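Local structure of uncharacterized protein (Legionella pneumophila subsp. pneumophila, 5L0L) at residues A[139-151]-A[172-186]. The protein is of unknown function, but this piece of a predicted membrane protein carries a HIT-related domain, a fold that in relatives often binds or hydrolyses nucleotides. Numbering follows the deposited sequence.
Sequences MEYIAGVPLRGPE and IKWNEEELKACLAMF
The loop that follows strand 128-134 packs on the first turns of helix 176-194 in this HIT-related domain, with Ile142 and Val145 pressed against the helix and Arg148 reaching its Glu178. Ile142 CD1 lies 3.8 Å from Cys182 SG and also meets the edge of the Phe186 ring, while its CG1 and CG2 run alongside the bent chain of Met185 in the opposite direction. Val145 splits its branches: CG1, anti to the backbone N (chi1 -169°), touches the edge of the Trp174 ring at CZ3, and CG2 rests 3.6 Å from the backbone Glu178 O, near Ala181 CB. A type II turn from Ile142 to Val145 brings these two residues to the helix about one turn apart, at Cys182 and Glu178. Leu179 and Leu183, whose CB bonds point away from the loop, pack with Cys182 on Leu41 of strand 35-41, placing the helix between loop and sheet. Asn175 is the N-cap of the helix, its OD1 accepting from Glu178 N at 2.9 Å. Glu178 sends an extended side chain to Arg148. Both terminal nitrogens end on one oxygen, NH2 at 2.8 Å and NH1 at 3.0 Å from Glu178 OE1, with the guanidinium and carboxylate planes only 23° apart. Pro146 CG sits above one guanidinium face, offset toward its rim. The second oxygen, Glu178 OE2, takes a hydrogen bond from a water that also donates to Gly144 O.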
HETATM    1  N   MSE A 139     -18.187 -10.588  12.404  0.70 16.91           N
HETATM    2  CA  MSE A 139     -17.577 -11.876  12.736  0.70 17.28           C
HETATM    3  C   MSE A 139     -16.360 -11.680  13.628  0.70 16.68           C
HETATM    4  O   MSE A 139     -15.523 -10.819  13.355  0.70 16.18           O
HETATM    5  CB  MSE A 139     -17.219 -12.579  11.430  0.70 18.08           C
HETATM    6  CG  MSE A 139     -16.307 -13.783  11.561  0.70 19.02           C
HETATM    7 SE   MSE A 139     -17.264 -15.274  12.386  0.70 20.99          SE
HETATM    8  CE  MSE A 139     -16.943 -16.681  11.038  0.70 21.72           C
ATOM      9  N   GLU A 140     -16.258 -12.493  14.685  1.00 16.47           N
ATOM     10  CA  GLU A 140     -15.068 -12.490  15.558  1.00 16.23           C
ATOM     11  C   GLU A 140     -14.037 -13.459  15.001  1.00 16.08           C
ATOM     12  O   GLU A 140     -13.928 -14.601  15.460  1.00 16.16           O
ATOM     13  CB  GLU A 140     -15.479 -12.774  17.019  1.00 16.44           C
ATOM     14  CG  GLU A 140     -16.497 -11.707  17.497  1.00 16.49           C
ATOM     15  CD  GLU A 140     -16.755 -11.718  19.006  1.00 16.79           C
ATOM     16  OE1 GLU A 140     -16.532 -12.753  19.656  1.00 16.90           O
ATOM     17  OE2 GLU A 140     -17.204 -10.664  19.527  1.00 16.92           O
ATOM     18  N   TYR A 141     -13.274 -12.982  14.021  1.00 15.76           N
ATOM     19  CA  TYR A 141     -12.219 -13.780  13.383  1.00 15.86           C
ATOM     20  C   TYR A 141     -11.166 -14.182  14.426  1.00 15.87           C
ATOM     21  O   TYR A 141     -10.570 -15.278  14.345  1.00 16.21           O
ATOM     22  CB  TYR A 141     -11.590 -13.049  12.189  1.00 15.71           C
ATOM     23  CG  TYR A 141     -12.508 -12.888  11.009  1.00 15.80           C
ATOM     24  CD1 TYR A 141     -13.348 -11.786  10.892  1.00 15.62           C
ATOM     25  CD2 TYR A 141     -12.528 -13.829   9.982  1.00 16.13           C
ATOM     26  CE1 TYR A 141     -14.189 -11.633   9.791  1.00 15.76           C
ATOM     27  CE2 TYR A 141     -13.389 -13.692   8.887  1.00 16.26           C
ATOM     28  CZ  TYR A 141     -14.215 -12.599   8.795  1.00 16.06           C
ATOM     29  OH  TYR A 141     -15.049 -12.477   7.706  1.00 16.25           O
ATOM     30  N   ILE A 142     -10.952 -13.312  15.402  1.00 15.45           N
ATOM     31  CA  ILE A 142     -10.240 -13.635  16.637  1.00 15.47           C
ATOM     32  C   ILE A 142     -11.308 -13.643  17.726  1.00 15.58           C
ATOM     33  O   ILE A 142     -12.068 -12.679  17.839  1.00 15.30           O
ATOM     34  CB  ILE A 142      -9.170 -12.587  16.902  1.00 15.14           C
ATOM     35  CG1 ILE A 142      -8.104 -12.650  15.796  1.00 15.06           C
ATOM     36  CG2 ILE A 142      -8.566 -12.768  18.266  1.00 15.26           C
ATOM     37  CD1 ILE A 142      -7.109 -11.510  15.824  1.00 14.84           C
ATOM     38  N   ALA A 143     -11.413 -14.755  18.474  1.00 15.90           N
ATOM     39  CA  ALA A 143     -12.486 -14.914  19.463  1.00 16.09           C
ATOM     40  C   ALA A 143     -12.577 -13.730  20.426  1.00 15.87           C
ATOM     41  O   ALA A 143     -11.578 -13.290  21.013  1.00 15.80           O
ATOM     42  CB  ALA A 143     -12.365 -16.246  20.227  1.00 16.63           C
ATOM     43  N   GLY A 144     -13.779 -13.169  20.521  1.00 15.83           N
ATOM     44  CA  GLY A 144     -14.079 -12.034  21.409  1.00 15.74           C
ATOM     45  C   GLY A 144     -13.832 -10.681  20.743  1.00 15.45           C
ATOM     46  O   GLY A 144     -14.076  -9.635  21.358  1.00 15.41           O
ATOM     47  N   VAL A 145     -13.358 -10.668  19.491  1.00 15.18           N
ATOM     48  CA  VAL A 145     -12.989  -9.386  18.860  1.00 14.96           C
ATOM     49  C   VAL A 145     -13.644  -9.308  17.470  1.00 14.85           C
ATOM     50  O   VAL A 145     -13.132  -9.866  16.509  1.00 14.62           O
ATOM     51  CB  VAL A 145     -11.460  -9.222  18.725  1.00 14.84           C
ATOM     52  CG1 VAL A 145     -11.129  -7.778  18.332  1.00 14.71           C
ATOM     53  CG2 VAL A 145     -10.691  -9.652  19.979  1.00 15.05           C
ATOM     54  N   PRO A 146     -14.762  -8.583  17.350  1.00 14.99           N
ATOM     55  CA  PRO A 146     -15.375  -8.408  16.029  1.00 15.00           C
ATOM     56  C   PRO A 146     -14.399  -7.647  15.127  1.00 14.64           C
ATOM     57  O   PRO A 146     -13.680  -6.770  15.605  1.00 14.44           O
ATOM     58  CB  PRO A 146     -16.607  -7.523  16.296  1.00 15.30           C
ATOM     59  CG  PRO A 146     -16.745  -7.474  17.759  1.00 15.52           C
ATOM     60  CD  PRO A 146     -15.495  -7.890  18.418  1.00 15.32           C
ATOM     61  N   LEU A 147     -14.381  -8.006  13.863  1.00 14.58           N
ATOM     62  CA  LEU A 147     -13.503  -7.354  12.915  1.00 14.41           C
ATOM     63  C   LEU A 147     -13.745  -5.847  12.841  1.00 14.48           C
ATOM     64  O   LEU A 147     -12.803  -5.063  12.902  1.00 14.33           O
ATOM     65  CB  LEU A 147     -13.676  -7.986  11.526  1.00 14.41           C
ATOM     66  CG  LEU A 147     -12.742  -7.418  10.428  1.00 14.24           C
ATOM     67  CD1 LEU A 147     -11.293  -7.790  10.722  1.00 14.16           C
ATOM     68  CD2 LEU A 147     -13.184  -7.916   9.048  1.00 14.37           C
ATOM     69  N   ARG A 148     -15.022  -5.466  12.740  1.00 14.77           N
ATOM     70  CA  ARG A 148     -15.447  -4.089  12.538  1.00 15.07           C
ATOM     71  C   ARG A 148     -14.963  -3.551  11.190  1.00 14.89           C
ATOM     72  O   ARG A 148     -14.404  -4.294  10.371  1.00 14.75           O
ATOM     73  CB  ARG A 148     -15.009  -3.187  13.712  1.00 15.42           C
ATOM     74  CG  ARG A 148     -15.513  -3.691  15.062  1.00 15.85           C
ATOM     75  CD  ARG A 148     -14.701  -2.998  16.136  1.00 16.13           C
ATOM     76  NE  ARG A 148     -15.202  -3.287  17.447  1.00 16.53           N
ATOM     77  CZ  ARG A 148     -14.630  -4.061  18.370  1.00 16.46           C
ATOM     78  NH1 ARG A 148     -13.482  -4.700  18.188  1.00 16.26           N
ATOM     79  NH2 ARG A 148     -15.282  -4.214  19.507  1.00 16.76           N
ATOM     80  N   GLY A 149     -15.203  -2.273  10.923  1.00 14.94           N
ATOM     81  CA  GLY A 149     -14.918  -1.702   9.614  1.00 14.96           C
ATOM     82  C   GLY A 149     -16.138  -1.858   8.709  1.00 15.23           C
ATOM     83  O   GLY A 149     -17.122  -2.512   9.078  1.00 15.21           O
ATOM     84  N   PRO A 150     -16.133  -1.186   7.550  1.00 15.44           N
ATOM     85  CA  PRO A 150     -17.266  -1.256   6.639  1.00 15.82           C
ATOM     86  C   PRO A 150     -17.358  -2.596   5.936  1.00 15.88           C
ATOM     87  O   PRO A 150     -16.351  -3.315   5.781  1.00 15.45           O
ATOM     88  CB  PRO A 150     -17.031  -0.079   5.666  1.00 15.96           C
ATOM     89  CG  PRO A 150     -15.625   0.305   5.828  1.00 15.78           C
ATOM     90  CD  PRO A 150     -15.101  -0.243   7.111  1.00 15.48           C
ATOM     91  N   GLU A 151     -18.557  -2.930   5.468  1.00 16.46           N
ATOM     92  CA  GLU A 151     -18.723  -4.166   4.698  1.00 16.88           C
ATOM     93  C   GLU A 151     -17.849  -4.190   3.432  1.00 16.53           C
ATOM     94  O   GLU A 151     -17.657  -3.146   2.838  1.00 16.34           O
ATOM     95  CB  GLU A 151     -20.182  -4.342   4.269  1.00 18.03           C
ATOM     96  CG  GLU A 151     -21.050  -4.765   5.415  1.00 18.89           C
ATOM     97  CD  GLU A 151     -22.524  -4.767   5.065  1.00 20.29           C
ATOM     98  OE1 GLU A 151     -22.881  -4.529   3.905  1.00 21.26           O
ATOM     99  OE2 GLU A 151     -23.293  -5.033   5.994  1.00 22.24           O
ATOM    100  N   ILE A 172     -12.332   3.529  16.130  1.00 16.87           N
ATOM    101  CA  ILE A 172     -12.879   2.893  17.324  1.00 17.15           C
ATOM    102  C   ILE A 172     -11.735   2.519  18.270  1.00 17.46           C
ATOM    103  O   ILE A 172     -10.874   1.701  17.917  1.00 16.30           O
ATOM    104  CB  ILE A 172     -13.725   1.650  16.989  1.00 16.89           C
ATOM    105  CG1 ILE A 172     -14.916   2.118  16.132  1.00 17.42           C
ATOM    106  CG2 ILE A 172     -14.196   0.954  18.276  1.00 17.41           C
ATOM    107  CD1 ILE A 172     -15.798   1.023  15.651  1.00 17.81           C
ATOM    108  N   LYS A 173     -11.772   3.090  19.481  1.00 18.95           N
ATOM    109  CA  LYS A 173     -10.733   2.841  20.473  1.00 20.07           C
ATOM    110  C   LYS A 173     -10.789   1.393  20.933  1.00 18.16           C
ATOM    111  O   LYS A 173     -11.847   0.762  20.908  1.00 17.75           O
ATOM    112  CB  LYS A 173     -10.902   3.751  21.709  1.00 23.59           C
ATOM    113  CG  LYS A 173     -10.729   5.215  21.390  1.00 27.06           C
ATOM    114  CD  LYS A 173      -9.344   5.782  21.730  1.00 30.31           C
ATOM    115  CE  LYS A 173      -9.354   7.309  21.733  1.00 34.05           C
ATOM    116  NZ  LYS A 173      -8.296   7.836  20.807  1.00 35.40           N
ATOM    117  N   TRP A 174      -9.641   0.861  21.312  1.00 17.25           N
ATOM    118  CA  TRP A 174      -9.551  -0.534  21.770  1.00 16.19           C
ATOM    119  C   TRP A 174     -10.180  -0.747  23.150  1.00 16.69           C
ATOM    120  O   TRP A 174      -9.864  -0.030  24.098  1.00 17.80           O
ATOM    121  CB  TRP A 174      -8.071  -0.987  21.857  1.00 16.04           C
ATOM    122  CG  TRP A 174      -7.516  -1.485  20.625  1.00 15.43           C
ATOM    123  CD1 TRP A 174      -6.618  -0.854  19.820  1.00 16.05           C
ATOM    124  CD2 TRP A 174      -7.779  -2.750  20.017  1.00 14.76           C
ATOM    125  NE1 TRP A 174      -6.336  -1.630  18.721  1.00 16.05           N
ATOM    126  CE2 TRP A 174      -7.022  -2.808  18.825  1.00 15.34           C
ATOM    127  CE3 TRP A 174      -8.602  -3.839  20.349  1.00 14.24           C
ATOM    128  CZ2 TRP A 174      -7.047  -3.924  17.974  1.00 15.71           C
ATOM    129  CZ3 TRP A 174      -8.627  -4.918  19.512  1.00 14.54           C
ATOM    130  CH2 TRP A 174      -7.857  -4.968  18.340  1.00 15.31           C
ATOM    131  N   ASN A 175     -11.038  -1.745  23.274  1.00 16.27           N
ATOM    132  CA  ASN A 175     -11.322  -2.364  24.573  1.00 16.87           C
ATOM    133  C   ASN A 175     -10.018  -3.095  25.003  1.00 16.85           C
ATOM    134  O   ASN A 175      -9.384  -3.776  24.164  1.00 15.98           O
ATOM    135  CB  ASN A 175     -12.477  -3.362  24.394  1.00 16.74           C
ATOM    136  CG  ASN A 175     -12.686  -4.271  25.592  1.00 17.31           C
ATOM    137  OD1 ASN A 175     -12.015  -5.314  25.742  1.00 16.90           O
ATOM    138  ND2 ASN A 175     -13.625  -3.886  26.458  1.00 18.65           N
ATOM    139  N   GLU A 176      -9.717  -3.053  26.310  0.50 18.00           N
ATOM    140  CA  GLU A 176      -8.469  -3.631  26.883  0.50 18.50           C
ATOM    141  C   GLU A 176      -8.359  -5.153  26.693  0.50 17.65           C
ATOM    142  O   GLU A 176      -7.311  -5.615  26.225  0.50 17.39           O
ATOM    143  CB  GLU A 176      -8.272  -3.257  28.378  0.50 20.33           C
ATOM    144  CG  GLU A 176      -6.853  -3.549  28.909  0.50 21.30           C
ATOM    145  CD  GLU A 176      -6.638  -3.335  30.417  0.50 23.34           C
ATOM    146  OE1 GLU A 176      -7.389  -2.557  31.062  0.50 24.95           O
ATOM    147  OE2 GLU A 176      -5.680  -3.952  30.987  0.50 24.03           O
ATOM    148  N   GLU A 177      -9.389  -5.933  27.050  0.60 18.31           N
ATOM    149  CA  GLU A 177      -9.297  -7.376  26.873  0.60 18.43           C
ATOM    150  C   GLU A 177      -9.253  -7.780  25.415  0.60 17.31           C
ATOM    151  O   GLU A 177      -8.548  -8.732  25.053  0.60 17.00           O
ATOM    152  CB  GLU A 177     -10.422  -8.060  27.641  0.60 19.65           C
ATOM    153  CG  GLU A 177     -10.213  -7.905  29.135  0.60 20.85           C
ATOM    154  CD  GLU A 177      -8.825  -8.333  29.621  0.60 23.73           C
ATOM    155  OE1 GLU A 177      -8.387  -9.482  29.326  0.60 26.03           O
ATOM    156  OE2 GLU A 177      -8.155  -7.514  30.322  0.60 31.60           O
ATOM    157  N   GLU A 178      -9.954  -7.027  24.569  1.00 16.49           N
ATOM    158  CA  GLU A 178      -9.929  -7.323  23.135  1.00 15.91           C
ATOM    159  C   GLU A 178      -8.554  -7.057  22.518  1.00 15.51           C
ATOM    160  O   GLU A 178      -8.087  -7.846  21.708  1.00 15.14           O
ATOM    161  CB  GLU A 178     -11.007  -6.513  22.387  1.00 15.84           C
ATOM    162  CG  GLU A 178     -12.403  -6.977  22.772  1.00 16.10           C
ATOM    163  CD  GLU A 178     -13.519  -6.183  22.123  1.00 16.30           C
ATOM    164  OE1 GLU A 178     -13.300  -5.430  21.142  1.00 16.23           O
ATOM    165  OE2 GLU A 178     -14.660  -6.337  22.621  1.00 16.76           O
ATOM    166  N   LEU A 179      -7.921  -5.974  22.949  1.00 15.63           N
ATOM    167  CA  LEU A 179      -6.558  -5.641  22.499  1.00 15.80           C
ATOM    168  C   LEU A 179      -5.602  -6.777  22.867  1.00 15.97           C
ATOM    169  O   LEU A 179      -4.820  -7.247  22.032  1.00 15.46           O
ATOM    170  CB  LEU A 179      -6.082  -4.334  23.092  1.00 16.37           C
ATOM    171  CG  LEU A 179      -4.622  -3.930  22.825  1.00 16.83           C
ATOM    172  CD1 LEU A 179      -4.337  -3.847  21.325  1.00 16.66           C
ATOM    173  CD2 LEU A 179      -4.353  -2.618  23.549  1.00 17.74           C
ATOM    174  N   LYS A 180      -5.682  -7.208  24.114  1.00 16.69           N
ATOM    175  CA  LYS A 180      -4.816  -8.309  24.565  1.00 17.43           C
ATOM    176  C   LYS A 180      -5.036  -9.593  23.738  1.00 16.47           C
ATOM    177  O   LYS A 180      -4.075 -10.254  23.361  1.00 16.38           O
ATOM    178  CB  LYS A 180      -5.020  -8.577  26.052  1.00 19.27           C
ATOM    179  CG  LYS A 180      -4.435  -7.503  26.934  1.00 21.45           C
ATOM    180  CD  LYS A 180      -4.535  -7.980  28.405  1.00 23.92           C
ATOM    181  CE  LYS A 180      -5.109  -7.008  29.398  1.00 26.15           C
ATOM    182  NZ  LYS A 180      -4.065  -6.384  30.261  1.00 28.80           N
ATOM    183  N   ALA A 181      -6.291  -9.934  23.461  1.00 15.66           N
ATOM    184  CA  ALA A 181      -6.620 -11.132  22.670  1.00 15.26           C
ATOM    185  C   ALA A 181      -6.075 -11.012  21.231  1.00 14.73           C
ATOM    186  O   ALA A 181      -5.520 -11.942  20.691  1.00 14.66           O
ATOM    187  CB  ALA A 181      -8.127 -11.348  22.640  1.00 15.34           C
ATOM    188  N   CYS A 182      -6.318  -9.866  20.617  0.70 14.19           N
ATOM    189  CA  CYS A 182      -5.909  -9.630  19.220  0.70 13.95           C
ATOM    190  C   CYS A 182      -4.388  -9.731  19.085  0.70 13.98           C
ATOM    191  O   CYS A 182      -3.841 -10.391  18.200  0.70 13.92           O
ATOM    192  CB  CYS A 182      -6.362  -8.269  18.779  0.70 13.82           C
ATOM    193  SG  CYS A 182      -6.267  -8.023  17.002  0.70 13.69           S
ATOM    194  N   LEU A 183      -3.702  -9.069  20.023  0.50 14.18           N
ATOM    195  CA  LEU A 183      -2.224  -9.058  20.109  0.50 14.48           C
ATOM    196  C   LEU A 183      -1.664 -10.462  20.215  0.50 14.70           C
ATOM    197  O   LEU A 183      -0.798 -10.861  19.434  0.50 14.68           O
ATOM    198  CB  LEU A 183      -1.760  -8.272  21.337  0.50 14.92           C
ATOM    199  CG  LEU A 183      -1.656  -6.752  21.328  0.50 15.17           C
ATOM    200  CD1 LEU A 183      -1.348  -6.205  22.708  0.50 15.84           C
ATOM    201  CD2 LEU A 183      -0.575  -6.272  20.376  0.50 15.39           C
ATOM    202  N   ALA A 184      -2.186 -11.227  21.167  1.00 15.04           N
ATOM    203  CA  ALA A 184      -1.727 -12.606  21.367  1.00 15.45           C
ATOM    204  C   ALA A 184      -1.891 -13.427  20.087  1.00 15.35           C
ATOM    205  O   ALA A 184      -0.990 -14.205  19.736  1.00 15.57           O
ATOM    206  CB  ALA A 184      -2.490 -13.244  22.536  1.00 15.81           C
HETATM  207  N   MSE A 185      -3.013 -13.268  19.375  1.00 15.19           N
HETATM  208  CA  MSE A 185      -3.232 -14.060  18.160  1.00 15.37           C
HETATM  209  C   MSE A 185      -2.350 -13.612  17.022  1.00 14.98           C
HETATM  210  O   MSE A 185      -1.862 -14.451  16.264  1.00 15.06           O
HETATM  211  CB  MSE A 185      -4.708 -14.078  17.773  1.00 15.90           C
HETATM  212  CG  MSE A 185      -5.049 -15.089  16.695  1.00 16.74           C
HETATM  213 SE   MSE A 185      -4.615 -16.944  17.208  0.75 18.27          SE
HETATM  214  CE  MSE A 185      -6.080 -17.360  18.317  1.00 19.03           C
ATOM    215  N   PHE A 186      -2.140 -12.294  16.870  1.00 14.53           N
ATOM    216  CA  PHE A 186      -1.199 -11.815  15.842  1.00 14.39           C
ATOM    217  C   PHE A 186       0.204 -12.378  16.091  1.00 14.49           C
ATOM    218  O   PHE A 186       0.852 -12.857  15.157  1.00 14.45           O
ATOM    219  CB  PHE A 186      -1.169 -10.301  15.739  1.00 14.25           C
ATOM    220  CG  PHE A 186      -2.133  -9.750  14.713  1.00 14.23           C
ATOM    221  CD1 PHE A 186      -3.493  -9.775  14.947  1.00 14.23           C
ATOM    222  CD2 PHE A 186      -1.681  -9.221  13.511  1.00 14.42           C
ATOM    223  CE1 PHE A 186      -4.401  -9.287  14.008  1.00 14.43           C
ATOM    224  CE2 PHE A 186      -2.586  -8.711  12.569  1.00 14.71           C
ATOM    225  CZ  PHE A 186      -3.944  -8.740  12.823  1.00 14.71           C
TER
HETATM  226  O   HOH W   1     -15.631  -8.749  23.056  0.50 17.24           O